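Local coordinates for nucleoporin NUP82 (Saccharomyces cerevisiae, PDB 3PBP), which serves as a structural component of the nuclear pore complex and is represented here by its N-terminal beta-propeller domain, which contains the region that interacts with NUP116, at residues Asn86-Met91 with Ile142-Glu147; Val36-Asn41 with Leu80-Asp85; Gly310-Val315 with Ser396-Asp401; Pro289-Leu294 with Ser323-Phe328. The protein carries 1 engineered substitution. All blocks are in the same frame, centred on the assembly; numbering follows the deposited sequence.

Contact 1: Asn86-Met91 with Ile142-Glu147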
loop_
_atom_site.group_PDB
_atom_site.type_symbol
_atom_site.label_atom_id
_atom_site.label_comp_id
_atom_site.label_asym_id
_atom_site.label_seq_id
_atom_site.Cartn_x
_atom_site.Cartn_y
_atom_site.Cartn_z
ATOM N N ASN A 86 19.901 1.615 -0.513
ATOM C CA ASN A 86 20.612 0.396 -0.799
ATOM C C ASN A 86 20.580 -0.689 0.256
ATOM O O ASN A 86 20.551 -1.870 -0.075
ATOM C CB ASN A 86 22.062 0.761 -1.143
ATOM C CG ASN A 86 22.925 -0.461 -1.429
ATOM O OD1 ASN A 86 23.390 -1.143 -0.503
ATOM N ND2 ASN A 86 23.130 -0.755 -2.713
ATOM N N GLU A 87 20.594 -0.305 1.525
ATOM C CA GLU A 87 20.596 -1.310 2.572
ATOM C C GLU A 87 19.671 -1.014 3.753
ATOM O O GLU A 87 19.204 0.113 3.932
ATOM C CB GLU A 87 22.033 -1.523 3.055
ATOM C CG GLU A 87 22.686 -0.285 3.655
ATOM C CD GLU A 87 24.184 -0.477 3.879
ATOM O OE1 GLU A 87 24.603 -1.640 4.108
ATOM O OE2 GLU A 87 24.935 0.533 3.835
ATOM N N ILE A 88 19.424 -2.052 4.551
ATOM C CA ILE A 88 18.558 -1.974 5.723
ATOM C C ILE A 88 19.227 -2.599 6.956
ATOM O O ILE A 88 19.787 -3.702 6.881
ATOM C CB ILE A 88 17.226 -2.754 5.483
ATOM C CG1 ILE A 88 16.478 -2.184 4.274
ATOM C CG2 ILE A 88 16.348 -2.698 6.734
ATOM C CD1 ILE A 88 15.259 -3.013 3.850
ATOM N N PHE A 89 19.164 -1.898 8.084
ATOM C CA PHE A 89 19.709 -2.421 9.334
ATOM C C PHE A 89 18.594 -2.456 10.370
ATOM O O PHE A 89 17.744 -1.569 10.399
ATOM C CB PHE A 89 20.807 -1.526 9.912
ATOM C CG PHE A 89 22.067 -1.501 9.113
ATOM C CD1 PHE A 89 22.199 -0.646 8.010
ATOM C CD2 PHE A 89 23.145 -2.301 9.478
ATOM C CE1 PHE A 89 23.388 -0.585 7.283
ATOM C CE2 PHE A 89 24.334 -2.247 8.760
ATOM C CZ PHE A 89 24.456 -1.385 7.660
ATOM N N VAL A 90 18.594 -3.472 11.224
ATOM C CA VAL A 90 17.605 -3.538 12.281
ATOM C C VAL A 90 18.343 -3.786 13.595
ATOM O O VAL A 90 19.022 -4.805 13.765
ATOM C CB VAL A 90 16.567 -4.633 12.031
ATOM C CG1 VAL A 90 15.644 -4.757 13.234
ATOM C CG2 VAL A 90 15.756 -4.285 10.800
HETATM N N MSE A 91 18.220 -2.827 14.511
HETATM C CA MSE A 91 18.870 -2.907 15.806
HETATM C C MSE A 91 17.893 -2.965 16.959
HETATM O O MSE A 91 16.824 -2.359 16.920
HETATM C CB MSE A 91 19.791 -1.718 15.990
HETATM C CG MSE A 91 21.002 -1.788 15.115
HETATM SE SE MSE A 91 22.073 -0.184 15.190
HETATM C CE MSE A 91 22.879 -0.265 13.426
ATOM N N ILE A 142 9.500 -6.734 8.484
ATOM C CA ILE A 142 9.631 -5.417 7.871
ATOM C C ILE A 142 9.126 -5.461 6.434
ATOM O O ILE A 142 9.378 -6.409 5.683
ATOM C CB ILE A 142 11.091 -4.864 7.884
ATOM C CG1 ILE A 142 12.021 -5.768 7.075
ATOM C CG2 ILE A 142 11.566 -4.692 9.317
ATOM C CD1 ILE A 142 13.392 -5.160 6.867
ATOM N N VAL A 143 8.389 -4.425 6.066
ATOM C CA VAL A 143 7.813 -4.338 4.739
ATOM C C VAL A 143 8.655 -3.373 3.926
ATOM O O VAL A 143 8.878 -2.234 4.339
ATOM C CB VAL A 143 6.364 -3.846 4.838
ATOM C CG1 VAL A 143 5.693 -3.858 3.474
ATOM C CG2 VAL A 143 5.620 -4.713 5.816
ATOM N N VAL A 144 9.130 -3.827 2.772
ATOM C CA VAL A 144 9.983 -2.990 1.941
ATOM C C VAL A 144 9.415 -2.697 0.558
ATOM O O VAL A 144 9.117 -3.617 -0.206
ATOM C CB VAL A 144 11.396 -3.645 1.794
ATOM C CG1 VAL A 144 12.304 -2.765 0.950
ATOM C CG2 VAL A 144 12.009 -3.875 3.177
ATOM N N LEU A 145 9.261 -1.414 0.249
ATOM C CA LEU A 145 8.772 -0.986 -1.059
ATOM C C LEU A 145 9.974 -0.499 -1.881
ATOM O O LEU A 145 10.747 0.351 -1.416
ATOM C CB LEU A 145 7.765 0.160 -0.917
ATOM C CG LEU A 145 7.414 0.851 -2.234
ATOM C CD1 LEU A 145 6.499 -0.062 -3.037
ATOM C CD2 LEU A 145 6.743 2.187 -1.975
ATOM N N LYS A 146 10.136 -1.032 -3.091
ATOM C CA LYS A 146 11.256 -0.620 -3.955
ATOM C C LYS A 146 10.790 0.233 -5.152
ATOM O O LYS A 146 9.589 0.332 -5.409
ATOM C CB LYS A 146 12.007 -1.865 -4.452
ATOM C CG LYS A 146 12.804 -2.577 -3.367
ATOM C CD LYS A 146 13.317 -3.933 -3.835
ATOM C CE LYS A 146 14.204 -4.576 -2.780
ATOM N NZ LYS A 146 14.405 -6.017 -3.047
ATOM N N GLU A 147 11.730 0.859 -5.868
ATOM C CA GLU A 147 11.387 1.662 -7.048
ATOM C C GLU A 147 10.576 0.773 -7.979
ATOM O O GLU A 147 9.789 1.237 -8.804
ATOM C CB GLU A 147 12.644 2.125 -7.761
ATOM C CG GLU A 147 13.450 3.117 -6.967
ATOM C CD GLU A 147 12.602 4.274 -6.485
ATOM O OE1 GLU A 147 11.795 4.790 -7.294
ATOM O OE2 GLU A 147 12.745 4.672 -5.303
#

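Contact 2: Val36-Asn41 with Leu80-Asp85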
loop_
_atom_site.group_PDB
_atom_site.type_symbol
_atom_site.label_atom_id
_atom_site.label_comp_id
_atom_site.label_asym_id
_atom_site.label_seq_id
_atom_site.Cartn_x
_atom_site.Cartn_y
_atom_site.Cartn_z
ATOM N N VAL A 36 14.021 7.269 23.073
ATOM C CA VAL A 36 15.175 6.767 22.332
ATOM C C VAL A 36 15.711 7.967 21.557
ATOM O O VAL A 36 14.958 8.678 20.888
ATOM C CB VAL A 36 14.824 5.605 21.349
ATOM C CG1 VAL A 36 16.059 5.195 20.545
ATOM C CG2 VAL A 36 14.353 4.394 22.128
ATOM N N PHE A 37 17.018 8.174 21.649
ATOM C CA PHE A 37 17.681 9.314 21.028
ATOM C C PHE A 37 18.912 8.875 20.246
ATOM O O PHE A 37 19.808 8.252 20.810
ATOM C CB PHE A 37 18.083 10.272 22.154
ATOM C CG PHE A 37 18.625 11.588 21.689
ATOM C CD1 PHE A 37 17.801 12.522 21.074
ATOM C CD2 PHE A 37 19.953 11.924 21.924
ATOM C CE1 PHE A 37 18.295 13.772 20.707
ATOM C CE2 PHE A 37 20.450 13.168 21.561
ATOM C CZ PHE A 37 19.616 14.094 20.952
ATOM N N ILE A 38 18.956 9.180 18.952
ATOM C CA ILE A 38 20.112 8.805 18.127
ATOM C C ILE A 38 20.946 10.033 17.740
ATOM O O ILE A 38 20.419 11.034 17.238
ATOM C CB ILE A 38 19.694 8.061 16.840
ATOM C CG1 ILE A 38 18.995 6.755 17.206
ATOM C CG2 ILE A 38 20.922 7.762 15.990
ATOM C CD1 ILE A 38 18.687 5.893 16.024
ATOM N N GLN A 39 22.253 9.943 17.976
ATOM C CA GLN A 39 23.171 11.046 17.692
ATOM C C GLN A 39 24.625 10.551 17.673
ATOM O O GLN A 39 25.072 9.858 18.598
ATOM C CB GLN A 39 22.961 12.119 18.756
ATOM C CG GLN A 39 24.086 13.090 18.971
ATOM C CD GLN A 39 23.737 14.078 20.067
ATOM O OE1 GLN A 39 22.870 14.953 19.889
ATOM N NE2 GLN A 39 24.386 13.931 21.222
ATOM N N ASP A 40 25.348 10.899 16.609
ATOM C CA ASP A 40 26.739 10.479 16.433
ATOM C C ASP A 40 26.886 8.971 16.404
ATOM O O ASP A 40 27.842 8.420 16.945
ATOM C CB ASP A 40 27.637 11.027 17.544
ATOM C CG ASP A 40 27.759 12.540 17.503
ATOM O OD1 ASP A 40 27.746 13.099 16.371
ATOM O OD2 ASP A 40 27.882 13.159 18.596
ATOM N N ASN A 41 25.943 8.303 15.762
ATOM C CA ASN A 41 25.973 6.851 15.670
ATOM C C ASN A 41 25.921 6.165 17.025
ATOM O O ASN A 41 26.495 5.093 17.207
ATOM C CB ASN A 41 27.206 6.384 14.901
ATOM C CG ASN A 41 27.234 6.918 13.485
ATOM O OD1 ASN A 41 26.301 6.714 12.706
ATOM N ND2 ASN A 41 28.307 7.606 13.143
ATOM N N LEU A 80 14.717 -0.612 16.045
ATOM C CA LEU A 80 14.981 0.527 15.182
ATOM C C LEU A 80 15.358 -0.049 13.814
ATOM O O LEU A 80 15.962 -1.120 13.710
ATOM C CB LEU A 80 16.137 1.363 15.713
ATOM C CG LEU A 80 15.858 2.174 16.972
ATOM C CD1 LEU A 80 17.134 2.904 17.348
ATOM C CD2 LEU A 80 14.705 3.166 16.744
ATOM N N CYS A 81 14.960 0.653 12.766
ATOM C CA CYS A 81 15.275 0.231 11.423
ATOM C C CYS A 81 15.922 1.414 10.723
ATOM O O CYS A 81 15.286 2.454 10.531
ATOM C CB CYS A 81 14.015 -0.188 10.677
ATOM S SG CYS A 81 14.375 -0.854 9.044
ATOM N N LEU A 82 17.196 1.258 10.372
ATOM C CA LEU A 82 17.945 2.314 9.698
ATOM C C LEU A 82 18.192 1.848 8.268
ATOM O O LEU A 82 18.687 0.730 8.038
ATOM C CB LEU A 82 19.266 2.582 10.437
ATOM C CG LEU A 82 19.105 2.730 11.960
ATOM C CD1 LEU A 82 19.125 1.344 12.576
ATOM C CD2 LEU A 82 20.198 3.583 12.561
ATOM N N PHE A 83 17.828 2.694 7.304
ATOM C CA PHE A 83 17.983 2.318 5.904
ATOM C C PHE A 83 18.162 3.476 4.935
ATOM O O PHE A 83 17.862 4.628 5.242
ATOM C CB PHE A 83 16.766 1.508 5.445
ATOM C CG PHE A 83 15.484 2.305 5.421
ATOM C CD1 PHE A 83 14.749 2.516 6.589
ATOM C CD2 PHE A 83 15.024 2.875 4.238
ATOM C CE1 PHE A 83 13.567 3.285 6.578
ATOM C CE2 PHE A 83 13.850 3.646 4.212
ATOM C CZ PHE A 83 13.123 3.850 5.382
ATOM N N ASN A 84 18.658 3.139 3.753
ATOM C CA ASN A 84 18.836 4.104 2.688
ATOM C C ASN A 84 18.316 3.424 1.422
ATOM O O ASN A 84 17.555 2.454 1.500
ATOM C CB ASN A 84 20.308 4.519 2.540
ATOM C CG ASN A 84 21.245 3.343 2.245
ATOM O OD1 ASN A 84 20.819 2.189 2.101
ATOM N ND2 ASN A 84 22.539 3.646 2.149
ATOM N N ASP A 85 18.712 3.912 0.256
ATOM C CA ASP A 85 18.223 3.315 -0.981
ATOM C C ASP A 85 18.882 1.970 -1.288
ATOM O O ASP A 85 18.449 1.246 -2.190
ATOM C CB ASP A 85 18.463 4.279 -2.136
ATOM C CG ASP A 85 19.934 4.603 -2.324
ATOM O OD1 ASP A 85 20.597 5.016 -1.339
ATOM O OD2 ASP A 85 20.429 4.447 -3.463
#

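Contact 3: Gly310-Val315 with Ser396-Asp401. Engineered in segment 396-401: S396 (natural residue Cys).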
loop_
_atom_site.group_PDB
_atom_site.type_symbol
_atom_site.label_atom_id
_atom_site.label_comp_id
_atom_site.label_asym_id
_atom_site.label_seq_id
_atom_site.Cartn_x
_atom_site.Cartn_y
_atom_site.Cartn_z
ATOM N N GLY A 310 -12.060 0.644 18.457
ATOM C CA GLY A 310 -12.598 -0.530 17.796
ATOM C C GLY A 310 -12.163 -0.621 16.351
ATOM O O GLY A 310 -12.948 -1.039 15.494
ATOM N N GLN A 311 -10.917 -0.230 16.080
ATOM C CA GLN A 311 -10.353 -0.265 14.730
ATOM C C GLN A 311 -11.027 0.650 13.713
ATOM O O GLN A 311 -10.786 0.511 12.512
ATOM C CB GLN A 311 -10.362 -1.684 14.178
ATOM C CG GLN A 311 -9.426 -2.627 14.869
ATOM C CD GLN A 311 -9.470 -4.005 14.255
ATOM O OE1 GLN A 311 -10.253 -4.260 13.332
ATOM N NE2 GLN A 311 -8.629 -4.908 14.758
ATOM N N ASN A 312 -11.873 1.573 14.170
ATOM C CA ASN A 312 -12.518 2.498 13.242
ATOM C C ASN A 312 -11.504 3.593 12.874
ATOM O O ASN A 312 -10.913 4.233 13.750
ATOM C CB ASN A 312 -13.794 3.095 13.857
ATOM C CG ASN A 312 -14.973 2.108 13.845
ATOM O OD1 ASN A 312 -15.305 1.512 12.812
ATOM N ND2 ASN A 312 -15.612 1.945 14.993
ATOM N N GLU A 313 -11.305 3.792 11.571
ATOM C CA GLU A 313 -10.325 4.757 11.076
ATOM C C GLU A 313 -10.750 5.639 9.909
ATOM O O GLU A 313 -11.770 5.412 9.250
ATOM C CB GLU A 313 -9.075 4.011 10.632
ATOM C CG GLU A 313 -9.429 2.824 9.762
ATOM C CD GLU A 313 -8.259 2.286 8.987
ATOM O OE1 GLU A 313 -7.144 2.267 9.536
ATOM O OE2 GLU A 313 -8.463 1.866 7.826
ATOM N N ILE A 314 -9.913 6.632 9.649
ATOM C CA ILE A 314 -10.123 7.560 8.568
ATOM C C ILE A 314 -8.869 7.511 7.720
ATOM O O ILE A 314 -7.755 7.543 8.244
ATOM C CB ILE A 314 -10.344 8.993 9.096
ATOM C CG1 ILE A 314 -11.726 9.096 9.732
ATOM C CG2 ILE A 314 -10.232 10.010 7.962
ATOM C CD1 ILE A 314 -11.940 10.402 10.417
ATOM N N VAL A 315 -9.048 7.408 6.409
ATOM C CA VAL A 315 -7.916 7.364 5.501
ATOM C C VAL A 315 -7.668 8.777 5.018
ATOM O O VAL A 315 -8.595 9.435 4.567
ATOM C CB VAL A 315 -8.196 6.466 4.287
ATOM C CG1 VAL A 315 -6.984 6.450 3.370
ATOM C CG2 VAL A 315 -8.533 5.059 4.752
ATOM N N SER A 396 -22.193 6.642 16.516
ATOM C CA SER A 396 -23.286 6.154 15.698
ATOM C C SER A 396 -22.955 4.802 15.062
ATOM O O SER A 396 -23.838 3.960 14.902
ATOM C CB SER A 396 -23.666 7.191 14.630
ATOM O OG SER A 396 -22.583 7.510 13.790
ATOM N N ILE A 397 -21.689 4.581 14.713
ATOM C CA ILE A 397 -21.309 3.303 14.116
ATOM C C ILE A 397 -21.516 2.225 15.168
ATOM O O ILE A 397 -22.081 1.168 14.892
ATOM C CB ILE A 397 -19.817 3.248 13.681
ATOM C CG1 ILE A 397 -19.550 4.224 12.534
ATOM C CG2 ILE A 397 -19.464 1.834 13.245
ATOM C CD1 ILE A 397 -18.122 4.206 12.043
ATOM N N ASN A 398 -21.070 2.513 16.383
ATOM C CA ASN A 398 -21.174 1.559 17.473
ATOM C C ASN A 398 -22.565 1.466 18.096
ATOM O O ASN A 398 -22.920 0.437 18.672
ATOM C CB ASN A 398 -20.112 1.876 18.534
ATOM C CG ASN A 398 -18.677 1.737 17.990
ATOM O OD1 ASN A 398 -18.333 0.737 17.352
ATOM N ND2 ASN A 398 -17.842 2.742 18.248
ATOM N N GLU A 399 -23.361 2.523 17.973
ATOM C CA GLU A 399 -24.708 2.507 18.533
ATOM C C GLU A 399 -25.780 2.356 17.462
ATOM O O GLU A 399 -26.969 2.513 17.737
ATOM C CB GLU A 399 -24.956 3.770 19.352
ATOM C CG GLU A 399 -24.130 3.825 20.631
ATOM C CD GLU A 399 -24.325 5.112 21.405
ATOM O OE1 GLU A 399 -25.482 5.415 21.768
ATOM O OE2 GLU A 399 -23.325 5.823 21.650
ATOM N N SER A 400 -25.345 2.047 16.243
ATOM C CA SER A 400 -26.241 1.848 15.103
ATOM C C SER A 400 -27.328 2.907 14.978
ATOM O O SER A 400 -28.458 2.606 14.600
ATOM C CB SER A 400 -26.883 0.457 15.177
ATOM O OG SER A 400 -25.915 -0.571 15.020
ATOM N N ASP A 401 -26.981 4.152 15.285
ATOM C CA ASP A 401 -27.935 5.254 15.206
ATOM C C ASP A 401 -27.374 6.386 14.343
ATOM O O ASP A 401 -26.429 7.068 14.738
ATOM C CB ASP A 401 -28.237 5.788 16.609
ATOM C CG ASP A 401 -29.437 6.734 16.634
ATOM O OD1 ASP A 401 -29.518 7.640 15.770
ATOM O OD2 ASP A 401 -30.300 6.576 17.527
#

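Contact 4: Pro289-Leu294 with Ser323-Phe328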
loop_
_atom_site.group_PDB
_atom_site.type_symbol
_atom_site.label_atom_id
_atom_site.label_comp_id
_atom_site.label_asym_id
_atom_site.label_seq_id
_atom_site.Cartn_x
_atom_site.Cartn_y
_atom_site.Cartn_z
ATOM N N PRO A 289 -17.648 11.085 -3.007
ATOM C CA PRO A 289 -17.560 11.707 -4.332
ATOM C C PRO A 289 -16.209 12.394 -4.538
ATOM O O PRO A 289 -15.835 13.266 -3.761
ATOM C CB PRO A 289 -18.706 12.702 -4.300
ATOM C CG PRO A 289 -18.635 13.210 -2.876
ATOM C CD PRO A 289 -18.422 11.939 -2.077
ATOM N N PHE A 290 -15.488 12.018 -5.587
ATOM C CA PHE A 290 -14.186 12.616 -5.856
ATOM C C PHE A 290 -14.256 14.066 -6.329
ATOM O O PHE A 290 -14.939 14.374 -7.306
ATOM C CB PHE A 290 -13.429 11.803 -6.896
ATOM C CG PHE A 290 -12.003 12.218 -7.036
ATOM C CD1 PHE A 290 -11.113 12.048 -5.973
ATOM C CD2 PHE A 290 -11.551 12.825 -8.197
ATOM C CE1 PHE A 290 -9.789 12.483 -6.063
ATOM C CE2 PHE A 290 -10.228 13.262 -8.298
ATOM C CZ PHE A 290 -9.343 13.091 -7.224
ATOM N N PRO A 291 -13.531 14.976 -5.649
ATOM C CA PRO A 291 -13.478 16.414 -5.961
ATOM C C PRO A 291 -12.955 16.662 -7.368
ATOM O O PRO A 291 -11.859 16.213 -7.713
ATOM C CB PRO A 291 -12.514 16.967 -4.909
ATOM C CG PRO A 291 -12.645 16.002 -3.772
ATOM C CD PRO A 291 -12.682 14.674 -4.484
ATOM N N GLY A 292 -13.724 17.388 -8.171
ATOM C CA GLY A 292 -13.304 17.664 -9.531
ATOM C C GLY A 292 -11.951 18.341 -9.703
ATOM O O GLY A 292 -11.193 17.975 -10.595
ATOM N N GLU A 293 -11.641 19.316 -8.854
ATOM C CA GLU A 293 -10.379 20.040 -8.969
ATOM C C GLU A 293 -9.187 19.114 -9.007
ATOM O O GLU A 293 -8.294 19.255 -9.842
ATOM C CB GLU A 293 -10.159 20.991 -7.789
ATOM C CG GLU A 293 -11.277 21.962 -7.474
ATOM C CD GLU A 293 -10.813 23.070 -6.523
ATOM O OE1 GLU A 293 -10.256 22.753 -5.446
ATOM O OE2 GLU A 293 -11.002 24.264 -6.853
ATOM N N LEU A 294 -9.183 18.171 -8.073
ATOM C CA LEU A 294 -8.088 17.221 -7.907
ATOM C C LEU A 294 -7.682 16.388 -9.121
ATOM O O LEU A 294 -6.610 15.779 -9.123
ATOM C CB LEU A 294 -8.388 16.318 -6.702
ATOM C CG LEU A 294 -8.538 17.139 -5.411
ATOM C CD1 LEU A 294 -9.129 16.282 -4.303
ATOM C CD2 LEU A 294 -7.189 17.712 -5.001
ATOM N N SER A 323 -3.829 20.115 -0.763
ATOM C CA SER A 323 -5.158 19.722 -0.303
ATOM C C SER A 323 -5.121 18.359 0.414
ATOM O O SER A 323 -4.195 17.544 0.235
ATOM C CB SER A 323 -6.119 19.676 -1.504
ATOM O OG SER A 323 -7.481 19.680 -1.109
ATOM N N LEU A 324 -6.149 18.120 1.220
ATOM C CA LEU A 324 -6.265 16.891 1.997
ATOM C C LEU A 324 -7.675 16.352 1.874
ATOM O O LEU A 324 -8.626 17.119 1.959
ATOM C CB LEU A 324 -6.016 17.211 3.466
ATOM C CG LEU A 324 -4.964 16.438 4.234
ATOM C CD1 LEU A 324 -3.633 16.538 3.510
ATOM C CD2 LEU A 324 -4.878 17.007 5.635
ATOM N N ILE A 325 -7.829 15.052 1.659
ATOM C CA ILE A 325 -9.177 14.500 1.610
ATOM C C ILE A 325 -9.288 13.415 2.677
ATOM O O ILE A 325 -8.506 12.467 2.704
ATOM C CB ILE A 325 -9.569 13.926 0.204
ATOM C CG1 ILE A 325 -8.717 12.710 -0.163
ATOM C CG2 ILE A 325 -9.437 14.998 -0.833
ATOM C CD1 ILE A 325 -9.229 11.951 -1.392
ATOM N N LEU A 326 -10.242 13.587 3.580
ATOM C CA LEU A 326 -10.465 12.640 4.656
ATOM C C LEU A 326 -11.516 11.660 4.167
ATOM O O LEU A 326 -12.638 12.045 3.878
ATOM C CB LEU A 326 -10.931 13.389 5.905
ATOM C CG LEU A 326 -9.968 14.477 6.407
ATOM C CD1 LEU A 326 -10.455 15.019 7.740
ATOM C CD2 LEU A 326 -8.563 13.896 6.570
ATOM N N LEU A 327 -11.142 10.391 4.066
ATOM C CA LEU A 327 -12.033 9.358 3.560
ATOM C C LEU A 327 -12.472 8.363 4.625
ATOM O O LEU A 327 -11.817 8.210 5.646
ATOM C CB LEU A 327 -11.334 8.609 2.431
ATOM C CG LEU A 327 -10.607 9.472 1.401
ATOM C CD1 LEU A 327 -9.820 8.577 0.427
ATOM C CD2 LEU A 327 -11.613 10.331 0.680
ATOM N N PHE A 328 -13.583 7.682 4.350
ATOM C CA PHE A 328 -14.163 6.681 5.238
ATOM C C PHE A 328 -14.590 5.435 4.440
ATOM O O PHE A 328 -15.312 5.543 3.450
ATOM C CB PHE A 328 -15.375 7.283 5.948
ATOM C CG PHE A 328 -16.142 6.300 6.777
ATOM C CD1 PHE A 328 -15.630 5.839 7.997
ATOM C CD2 PHE A 328 -17.372 5.821 6.337
ATOM C CE1 PHE A 328 -16.344 4.909 8.768
ATOM C CE2 PHE A 328 -18.088 4.902 7.092
ATOM C CZ PHE A 328 -17.575 4.443 8.311
#

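Contact 1: Asn86-Met91 with Ile142-Glu147
I88 and V90 of strand 87-91 face V144 and I142 of strand 142-146 across two separate sheets, the strand axes 10.7 Å apart and running antiparallel at 166°, so no backbone hydrogen bond joins them. The space between the backbones is filled by side chains alone. I88 carries most of the contact from its strand. Its chain extends from CB through CG1 (chi2 172°), which brings the CD1 methyl end-on to the tip of V144, 3.4 Å from CG2. The second branch is used as well: I88 CG2 meets I142 CD1 at 3.8 Å. I142 reaches back because its CG1 sits between the backbone N and the carbonyl carbon (chi1 62°), and CD1 stands out toward both arms of I88. In the beta-propeller each four-stranded antiparallel sheet is a blade, and this is the packing of one blade on the next, between strand 87-92 of one sheet and strand 141-146 of the following one. V90 completes the row more loosely, its CG2 lying 4.5 Å from I142 CG2. Beta-branched residues suit these places, since isoleucine and valine fit extended backbone and carry methyls in two directions. F112 of strand 110-115 touches both V90 and I142, while I127 and V130 lie against I88 and F154 against I142 and V144, closing the buried layer with further apolar groups.

Contact 2: Val36-Asn41 with Leu80-Asp85
L80 and I38 come together because both run out straight: in L80 the chi2 of 179° points CD1 directly away from the backbone, and in I38 a chi2 of -174° does the same for its CD1. The two methyls meet tip to tip at 3.6 Å, between strands whose axes are 11.3 Å apart. L80 CD1 is shared, since V36 CG1 lies 4.1 Å from it, so one leucine methyl serves two residues of the facing strand. L82 joins at longer range, with its CD2 4.4 Å from I38 CD1. Strands 36-39 and 80-83 point the same way within 26° but belong to successive propeller blades and exchange no hydrogen bond. The leucines suit this spacing because their longer side chains span the gap between two backbones. On the other face of strand 79-83, C81 and F83 pack against V130 of strand 127-132, so this blade is covered on both sides by its neighbours. V36 also touches W95. Every touching group is a buried hydrocarbon, which implies that the two blades are held here by burial of apolar surface, with no directional bond to fix one strand against the other.

Contact 3: Gly310-Val315 with Ser396-Asp401
The C-terminal end of helix 387-399, finished by a Schellman motif at S400, comes up to the loop before strand 313-319, where N312 meets I397 and N398. The CA atoms of N312 and I397 are 8.9 Å apart, and side chains approaching from opposite directions cross that distance. N312 CG stands anti to the carbonyl carbon (chi1 -77°), which carries the amide toward the helix. Its OD1 lies 4.0 Å from I397 CD1, so the carbonyl end rests against the isoleucine methyls, while the nitrogen end turns to N398. ND2 of N312 is 3.8 Å from N398 OD1, too far for a hydrogen bond, and the two amide planes stand 45° apart. What links them is D308, whose OD2 accepts from N312 ND2 and from N398 ND2, a sensible use of asparagines next to a carboxylate. The helix is inserted between strands 380-385 and 413-419 of one propeller sheet, and here it leans on the sheet that holds strand 313-319; I397 also packs on F328 of that sheet. A basic side chain of another protein's chain hydrogen-bonds N312 OD1. With N312 replaced by an alanine, D308 would probably lose one of its amide donors and that basic group would lose this acceptor. At the helix end D401 N donates to O of S396 (3.2 Å), an engineered serine whose OG bonds L393 O.

Contact 4: Pro289-Leu294 with Ser323-Phe328
L294 and I325 form the tight part of this contact, while P291 only grazes the same isoleucine. The side chains of L294 and I325 run alongside one another, pointing opposite ways, and L294 CD1 comes within 3.7 Å of I325 CG2. The other arm of the leucine leans on S323, with CD2 4.2 Å from CB. That serine keeps its methylene to the leucine and its OG for R353 NE, so a small polar residue can sit in a buried place. With CG1 of I325 lodged between the backbone N and the carbonyl carbon (chi1 66°), CG2 is left anti to that carbon and faces the loop. The loop leads from strand 286-288 to strand 299-306, the two edge strands of a five-stranded mixed sheet in the propeller, and passes over strand 323-329 in the middle of that sheet. Toward the loose side the gap widens: P291 CG stands 4.5 Å from I325 CG2. A weak bond from L294 N to P291 O (3.3 Å) closes the short turn between them. At its outer edge G292 and E293 are exposed, yet E293 OE1 makes salt bridges to R353 and K355 of strand 347-355, and F290 packs on K98 of the NUP116 chain.

Overall arrangement
The four contacts form two pairs on the propeller. Contacts 2 and 1 come first along the chain, in series, with centres about 13 Å apart; they share the sheet of strands 79-83 and 87-92, whose backbones hydrogen-bond at L82 and F89, and together they join three successive blades. Contacts 3 and 4 interlace along the chain, their segments alternating; their centres are about 20 Å apart, and both reach the sheet in which strands 313-319 and 323-329 are neighbours. Centres of contacts 1 and 3 are about 34 Å apart, on opposite sides of the chain's centre. Contacts 1 and 2 are blade-to-blade packing that no other chain touches, whereas chains of other proteins, NUP116 among them, reach contacts 3 and 4.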